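DUF1116 domain-containing protein (Enterococcus faecalis, PDB 3CLQ) is of unknown function but belongs to the AllG family and is probably related to a subunit of oxamate carbamoyltransferase. Local coordinates at residues V37-T42 with E98-G103; T44-A49 with T109-Y114. One frame throughout, in Å; residues are numbered along the deposited sequence.

Interaction 1. Residues V37-T42 with E98-G103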
ATOM      1  N   VAL B  37      -0.221  31.304   8.081  1.00 58.06           N
ATOM      2  CA  VAL B  37       0.095  31.063   6.676  1.00 58.52           C
ATOM      3  C   VAL B  37      -1.048  31.199   5.674  1.00 59.86           C
ATOM      4  O   VAL B  37      -0.807  31.342   4.480  1.00 60.28           O
ATOM      5  CB  VAL B  37       0.780  29.701   6.490  1.00 57.88           C
ATOM      6  CG1 VAL B  37       2.048  29.637   7.313  1.00 57.10           C
ATOM      7  CG2 VAL B  37      -0.158  28.581   6.876  1.00 57.83           C
HETATM    8  N   MSE B  38      -2.285  31.161   6.145  1.00 61.89           N
HETATM    9  CA  MSE B  38      -3.440  31.200   5.242  1.00 63.84           C
HETATM   10  C   MSE B  38      -3.826  32.622   4.853  1.00 63.52           C
HETATM   11  O   MSE B  38      -3.562  33.550   5.606  1.00 62.59           O
HETATM   12  CB  MSE B  38      -4.621  30.474   5.874  1.00 63.95           C
HETATM   13  CG  MSE B  38      -4.292  29.019   6.193  1.00 65.34           C
HETATM   14 SE   MSE B  38      -5.881  27.876   6.243  0.75 66.60          SE
HETATM   15  CE  MSE B  38      -7.086  29.043   5.249  1.00 65.52           C
ATOM     16  N   PRO B  39      -4.466  32.786   3.672  1.00 64.44           N
ATOM     17  CA  PRO B  39      -4.909  34.103   3.183  1.00 64.69           C
ATOM     18  C   PRO B  39      -6.096  34.644   3.982  1.00 65.32           C
ATOM     19  O   PRO B  39      -6.997  33.879   4.330  1.00 64.54           O
ATOM     20  CB  PRO B  39      -5.353  33.824   1.731  1.00 64.27           C
ATOM     21  CG  PRO B  39      -5.021  32.402   1.439  1.00 63.29           C
ATOM     22  CD  PRO B  39      -4.843  31.701   2.746  1.00 63.82           C
ATOM     23  N   ASP B  40      -6.077  35.949   4.265  1.00 66.68           N
ATOM     24  CA  ASP B  40      -7.175  36.668   4.937  1.00 67.34           C
ATOM     25  C   ASP B  40      -7.650  36.008   6.227  1.00 67.54           C
ATOM     26  O   ASP B  40      -8.839  35.880   6.466  1.00 67.82           O
ATOM     27  CB  ASP B  40      -8.368  36.860   3.993  1.00 68.32           C
ATOM     28  CG  ASP B  40      -7.945  37.186   2.575  1.00 68.95           C
ATOM     29  OD1 ASP B  40      -8.108  36.307   1.683  1.00 69.40           O
ATOM     30  OD2 ASP B  40      -7.442  38.312   2.361  1.00 68.99           O
HETATM   31  N   MSE B  41      -6.715  35.589   7.061  1.00 68.25           N
HETATM   32  CA  MSE B  41      -7.068  35.068   8.369  1.00 68.32           C
HETATM   33  C   MSE B  41      -7.090  36.171   9.438  1.00 66.59           C
HETATM   34  O   MSE B  41      -6.272  37.088   9.428  1.00 66.74           O
HETATM   35  CB  MSE B  41      -6.061  34.001   8.774  1.00 70.65           C
HETATM   36  CG  MSE B  41      -6.609  32.988   9.744  1.00 72.07           C
HETATM   37 SE   MSE B  41      -7.804  31.754   8.840  0.70 74.96          SE
HETATM   38  CE  MSE B  41      -8.120  30.475  10.290  1.00 72.76           C
ATOM     39  N   THR B  42      -8.025  36.079  10.368  1.00 63.97           N
ATOM     40  CA  THR B  42      -7.961  36.906  11.557  1.00 61.60           C
ATOM     41  C   THR B  42      -8.220  35.979  12.736  1.00 61.18           C
ATOM     42  O   THR B  42      -8.640  34.836  12.540  1.00 60.65           O
ATOM     43  CB  THR B  42      -8.990  38.041  11.513  1.00 60.37           C
ATOM     44  OG1 THR B  42     -10.289  37.514  11.791  1.00 59.36           O
ATOM     45  CG2 THR B  42      -8.993  38.710  10.143  1.00 59.36           C
ATOM     46  N   GLU B  98     -12.825  29.439   0.042  1.00 56.24           N
ATOM     47  CA  GLU B  98     -12.584  30.829  -0.249  1.00 55.81           C
ATOM     48  C   GLU B  98     -11.307  31.352   0.383  1.00 55.58           C
ATOM     49  O   GLU B  98     -10.990  32.535   0.271  1.00 53.90           O
ATOM     50  CB  GLU B  98     -13.770  31.651   0.185  1.00 56.79           C
ATOM     51  CG  GLU B  98     -14.993  31.367  -0.621  1.00 57.44           C
ATOM     52  CD  GLU B  98     -16.078  32.353  -0.323  1.00 58.13           C
ATOM     53  OE1 GLU B  98     -17.218  32.118  -0.772  1.00 58.93           O
ATOM     54  OE2 GLU B  98     -15.789  33.361   0.368  1.00 58.59           O
ATOM     55  N   HIS B  99     -10.572  30.450   1.028  1.00 56.24           N
ATOM     56  CA  HIS B  99      -9.241  30.750   1.549  1.00 56.02           C
ATOM     57  C   HIS B  99      -8.250  29.709   1.073  1.00 56.35           C
ATOM     58  O   HIS B  99      -7.285  29.381   1.763  1.00 55.78           O
ATOM     59  CB  HIS B  99      -9.261  30.796   3.066  1.00 56.33           C
ATOM     60  CG  HIS B  99     -10.079  31.917   3.609  1.00 57.12           C
ATOM     61  ND1 HIS B  99      -9.536  33.139   3.945  1.00 57.93           N
ATOM     62  CD2 HIS B  99     -11.406  32.017   3.853  1.00 57.24           C
ATOM     63  CE1 HIS B  99     -10.487  33.934   4.400  1.00 57.18           C
ATOM     64  NE2 HIS B  99     -11.631  33.277   4.353  1.00 57.50           N
ATOM     65  N   ASP B 100      -8.510  29.171  -0.112  1.00 56.81           N
ATOM     66  CA  ASP B 100      -7.573  28.260  -0.736  1.00 56.27           C
ATOM     67  C   ASP B 100      -7.333  27.054   0.148  1.00 55.38           C
ATOM     68  O   ASP B 100      -6.267  26.453   0.095  1.00 56.31           O
ATOM     69  CB  ASP B 100      -6.256  28.994  -1.053  1.00 57.01           C
ATOM     70  CG  ASP B 100      -6.428  30.038  -2.160  1.00 58.04           C
ATOM     71  OD1 ASP B 100      -7.397  29.901  -2.940  1.00 58.29           O
ATOM     72  OD2 ASP B 100      -5.619  30.986  -2.262  1.00 58.23           O
ATOM     73  N   ALA B 101      -8.312  26.698   0.972  1.00 54.11           N
ATOM     74  CA  ALA B 101      -8.181  25.489   1.783  1.00 53.97           C
ATOM     75  C   ALA B 101      -9.309  24.522   1.453  1.00 53.11           C
ATOM     76  O   ALA B 101     -10.171  24.857   0.646  1.00 53.51           O
ATOM     77  CB  ALA B 101      -8.206  25.845   3.254  1.00 53.59           C
ATOM     78  N   VAL B 102      -9.308  23.348   2.087  1.00 51.62           N
ATOM     79  CA  VAL B 102     -10.471  22.417   2.088  1.00 49.86           C
ATOM     80  C   VAL B 102     -10.606  21.716   3.441  1.00 50.36           C
ATOM     81  O   VAL B 102      -9.625  21.526   4.148  1.00 50.33           O
ATOM     82  CB  VAL B 102     -10.383  21.328   1.017  1.00 48.88           C
ATOM     83  CG1 VAL B 102     -10.664  21.901  -0.351  1.00 49.13           C
ATOM     84  CG2 VAL B 102      -9.035  20.646   1.053  1.00 48.45           C
ATOM     85  N   GLY B 103     -11.816  21.335   3.817  1.00 50.55           N
ATOM     86  CA  GLY B 103     -12.023  20.763   5.134  1.00 51.32           C
ATOM     87  C   GLY B 103     -12.824  19.481   5.112  1.00 52.85           C
ATOM     88  O   GLY B 103     -13.912  19.403   4.500  1.00 51.43           O
TER
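His99 reaches into the 37-42 loop with the ND1 side of its ring and overlaps Met38, Pro39 and Asp40. His99 ND1 donates a hydrogen bond to the backbone O of Pro39, 2.7 Å away and close to straight at 159°. The carbonyl oxygen lies near the plane of the ring, at its edge. NE2 of His99 is hydrogen-bonded to OG of Ser94. Bonds at both nitrogens probably fix the rotation of the ring. The contact joins two loops: one links helix 34-37 to strand 45-48, the other links strand 92-95 to strand 114-120. Phe128, on strand 126-130, packs against Met38 and Pro39. Selenomethionine Met38 crosses His99 at about a right angle. Its chain bends at chi3 (19°), and the terminal CE of Met38 lies 3.5 Å from CB of His99. CE of Met38 also meets CB of Ala101 at 3.9 Å. CD of Pro39 packs on the backbone O of His99 at 3.5 Å. CB of Asp40, an exposed residue, sits 3.6 Å from CE1 of His99. The Asp40 carboxylate is turned 64° from the ring plane. OD1 of Asp40 is 4.1 Å from ND1 of His99, too far for a bond, though its charge may help polarise the ring.

Interaction 2. Residues T44-A49 with T109-Y114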
ATOM      1  N   THR B  44     -10.472  35.973  14.865  1.00 57.12           N
ATOM      2  CA  THR B  44     -11.891  35.768  15.100  1.00 55.85           C
ATOM      3  C   THR B  44     -12.537  35.203  13.832  1.00 56.12           C
ATOM      4  O   THR B  44     -13.709  35.450  13.550  1.00 56.76           O
ATOM      5  CB  THR B  44     -12.589  37.088  15.534  1.00 54.53           C
ATOM      6  OG1 THR B  44     -12.653  37.999  14.430  1.00 53.22           O
ATOM      7  CG2 THR B  44     -11.825  37.751  16.675  1.00 53.57           C
ATOM      8  N   THR B  45     -11.765  34.443  13.069  1.00 55.37           N
ATOM      9  CA  THR B  45     -12.236  33.933  11.799  1.00 55.24           C
ATOM     10  C   THR B  45     -12.275  32.433  11.903  1.00 55.14           C
ATOM     11  O   THR B  45     -11.280  31.833  12.293  1.00 55.30           O
ATOM     12  CB  THR B  45     -11.246  34.271  10.667  1.00 55.26           C
ATOM     13  OG1 THR B  45     -11.573  35.534  10.092  1.00 55.46           O
ATOM     14  CG2 THR B  45     -11.313  33.239   9.579  1.00 54.88           C
ATOM     15  N   ILE B  46     -13.401  31.802  11.586  1.00 54.45           N
ATOM     16  CA  ILE B  46     -13.350  30.349  11.500  1.00 54.07           C
ATOM     17  C   ILE B  46     -14.003  29.750  10.260  1.00 54.14           C
ATOM     18  O   ILE B  46     -15.042  30.229   9.785  1.00 53.85           O
ATOM     19  CB  ILE B  46     -13.709  29.611  12.821  1.00 53.67           C
ATOM     20  CG1 ILE B  46     -15.183  29.343  12.949  1.00 53.55           C
ATOM     21  CG2 ILE B  46     -13.200  30.362  14.052  1.00 53.61           C
ATOM     22  CD1 ILE B  46     -15.477  28.755  14.298  1.00 53.99           C
ATOM     23  N   LEU B  47     -13.330  28.724   9.729  1.00 53.75           N
ATOM     24  CA  LEU B  47     -13.654  28.126   8.444  1.00 53.52           C
ATOM     25  C   LEU B  47     -14.383  26.818   8.621  1.00 53.91           C
ATOM     26  O   LEU B  47     -14.157  26.096   9.588  1.00 53.98           O
ATOM     27  CB  LEU B  47     -12.378  27.864   7.639  1.00 52.65           C
ATOM     28  CG  LEU B  47     -11.329  28.968   7.751  1.00 52.53           C
ATOM     29  CD1 LEU B  47     -10.221  28.793   6.743  1.00 51.74           C
ATOM     30  CD2 LEU B  47     -11.994  30.336   7.586  1.00 52.85           C
ATOM     31  N   HIS B  48     -15.228  26.510   7.646  1.00 54.55           N
ATOM     32  CA  HIS B  48     -16.051  25.310   7.650  1.00 54.57           C
ATOM     33  C   HIS B  48     -16.024  24.700   6.242  1.00 54.49           C
ATOM     34  O   HIS B  48     -15.575  25.348   5.298  1.00 55.52           O
ATOM     35  CB  HIS B  48     -17.489  25.713   8.004  1.00 53.58           C
ATOM     36  CG  HIS B  48     -18.054  26.761   7.096  1.00 53.87           C
ATOM     37  ND1 HIS B  48     -18.692  26.458   5.914  1.00 54.25           N
ATOM     38  CD2 HIS B  48     -18.065  28.114   7.189  1.00 54.71           C
ATOM     39  CE1 HIS B  48     -19.078  27.576   5.319  1.00 54.24           C
ATOM     40  NE2 HIS B  48     -18.710  28.596   6.072  1.00 54.67           N
ATOM     41  N   ALA B  49     -16.541  23.483   6.089  1.00 53.73           N
ATOM     42  CA  ALA B  49     -16.690  22.882   4.764  1.00 53.82           C
ATOM     43  C   ALA B  49     -17.909  23.421   3.978  1.00 53.86           C
ATOM     44  O   ALA B  49     -18.774  24.082   4.550  1.00 52.57           O
ATOM     45  CB  ALA B  49     -16.763  21.364   4.876  1.00 53.14           C
ATOM     46  N   THR B 109     -12.006  24.909  10.876  1.00 52.47           N
ATOM     47  CA  THR B 109     -10.579  25.174  10.932  1.00 52.66           C
ATOM     48  C   THR B 109     -10.372  26.560  11.520  1.00 52.57           C
ATOM     49  O   THR B 109     -10.840  27.547  10.955  1.00 53.14           O
ATOM     50  CB  THR B 109      -9.982  25.042   9.527  1.00 52.33           C
ATOM     51  OG1 THR B 109     -10.350  23.766   9.016  1.00 53.28           O
ATOM     52  CG2 THR B 109      -8.485  25.150   9.534  1.00 51.81           C
ATOM     53  N   SER B 110      -9.708  26.620  12.669  1.00 52.17           N
ATOM     54  CA  SER B 110      -9.562  27.864  13.391  1.00 53.14           C
ATOM     55  C   SER B 110      -8.103  28.243  13.472  1.00 53.62           C
ATOM     56  O   SER B 110      -7.256  27.380  13.370  1.00 54.99           O
ATOM     57  CB  SER B 110     -10.135  27.711  14.791  1.00 53.62           C
ATOM     58  OG  SER B 110      -9.207  27.088  15.657  1.00 54.18           O
ATOM     59  N   PRO B 111      -7.803  29.532  13.675  1.00 54.47           N
ATOM     60  CA  PRO B 111      -6.450  30.086  13.604  1.00 55.20           C
ATOM     61  C   PRO B 111      -5.337  29.226  14.194  1.00 56.90           C
ATOM     62  O   PRO B 111      -4.237  29.203  13.627  1.00 57.55           O
ATOM     63  CB  PRO B 111      -6.572  31.374  14.386  1.00 54.90           C
ATOM     64  CG  PRO B 111      -7.962  31.814  14.123  1.00 54.55           C
ATOM     65  CD  PRO B 111      -8.794  30.573  13.998  1.00 54.43           C
ATOM     66  N   ASN B 112      -5.601  28.523  15.299  1.00 57.85           N
ATOM     67  CA  ASN B 112      -4.541  27.744  15.973  1.00 58.67           C
ATOM     68  C   ASN B 112      -4.454  26.243  15.672  1.00 59.35           C
ATOM     69  O   ASN B 112      -3.646  25.526  16.271  1.00 59.14           O
ATOM     70  CB  ASN B 112      -4.554  27.999  17.472  1.00 58.80           C
ATOM     71  CG  ASN B 112      -4.174  29.404  17.795  1.00 58.97           C
ATOM     72  OD1 ASN B 112      -3.032  29.807  17.578  1.00 59.75           O
ATOM     73  ND2 ASN B 112      -5.127  30.179  18.281  1.00 58.53           N
HETATM   74  N   MSE B 113      -5.269  25.768  14.739  1.00 59.71           N
HETATM   75  CA  MSE B 113      -5.073  24.428  14.230  1.00 60.33           C
HETATM   76  C   MSE B 113      -3.916  24.447  13.254  1.00 58.74           C
HETATM   77  O   MSE B 113      -3.681  25.458  12.592  1.00 58.06           O
HETATM   78  CB  MSE B 113      -6.330  23.917  13.553  1.00 60.81           C
HETATM   79  CG  MSE B 113      -7.404  23.627  14.550  1.00 62.19           C
HETATM   80 SE   MSE B 113      -9.121  23.292  13.712  0.70 63.88          SE
HETATM   81  CE  MSE B 113     -10.201  24.274  14.997  1.00 61.64           C
ATOM     82  N   TYR B 114      -3.183  23.339  13.182  1.00 57.39           N
ATOM     83  CA  TYR B 114      -2.118  23.214  12.207  1.00 55.68           C
ATOM     84  C   TYR B 114      -2.703  22.757  10.887  1.00 54.73           C
ATOM     85  O   TYR B 114      -3.650  21.971  10.875  1.00 55.06           O
ATOM     86  CB  TYR B 114      -1.056  22.245  12.705  1.00 55.64           C
ATOM     87  CG  TYR B 114       0.006  22.958  13.461  1.00 55.22           C
ATOM     88  CD1 TYR B 114      -0.206  23.355  14.781  1.00 56.14           C
ATOM     89  CD2 TYR B 114       1.206  23.293  12.852  1.00 54.88           C
ATOM     90  CE1 TYR B 114       0.777  24.070  15.489  1.00 55.63           C
ATOM     91  CE2 TYR B 114       2.193  23.990  13.545  1.00 55.12           C
ATOM     92  CZ  TYR B 114       1.966  24.380  14.857  1.00 55.46           C
ATOM     93  OH  TYR B 114       2.925  25.073  15.535  1.00 55.55           O
TER
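Leu47 and Thr109 pair their backbones as a single antiparallel bridge, a hydrogen-bonded pair with CA atoms 4.9 Å apart. Leu47 N donates to Thr109 O at 3.0 Å, nearly straight at 169°. The return bond, from Thr109 N to Leu47 O, is more bent at 138°, and the position of its acceptor is less certain. The Leu47 side chain packs alongside this bridge. CG of Leu47 is turned to the N side of the residue, anti to the carbonyl carbon (chi1 -40°), and stands 3.5 Å from Thr109 O. CB of Leu47 also meets CB of Thr109 at 4.2 Å. OG1 of Thr109 is hydrogen-bonded to the backbone O of Gly107. Strand 45-48 runs parallel to strand 92-95 in a small two-stranded sheet, and the 109-114 loop adds a short antiparallel contact to it. Past the bridge, the loop makes a type I beta turn from Ser110 to Met113, closed by a hydrogen bond from Met113 N to Ser110 O. Pro111 occupies the second position of this turn. CD of Pro111 lies 3.3 Å from the backbone O of Thr45. CG2 of Ile46 touches CB of Ser110 at 4.1 Å and lies near CD of Pro111. Helix 60-73 packs against this region, with Val66 on Ile46 and Phe72 on Ser110. Asn112, farther round the turn, is hydrogen-bonded to Glu73 and Lys33.

Interactions 1 and 2 have centres about 8 Å apart and lie on the same side of the chain's centre. Their segments alternate along the chain: 37-42 leads into 44-49, and 98-103 comes shortly before 109-114. The same two parts of the chain therefore meet twice. The contacts also touch directly. CE of Met38 lies 3.5 Å from CD1 of Leu47, and CE of Met41 lies 3.5 Å from N of Pro111. At another point, Gly103 O is 3.5 Å from CB of Ala49. Thr42 and Thr45 share a hydrogen bond between their hydroxyls. All the touching residues of interaction 2 are buried, while interaction 1 is partly buried.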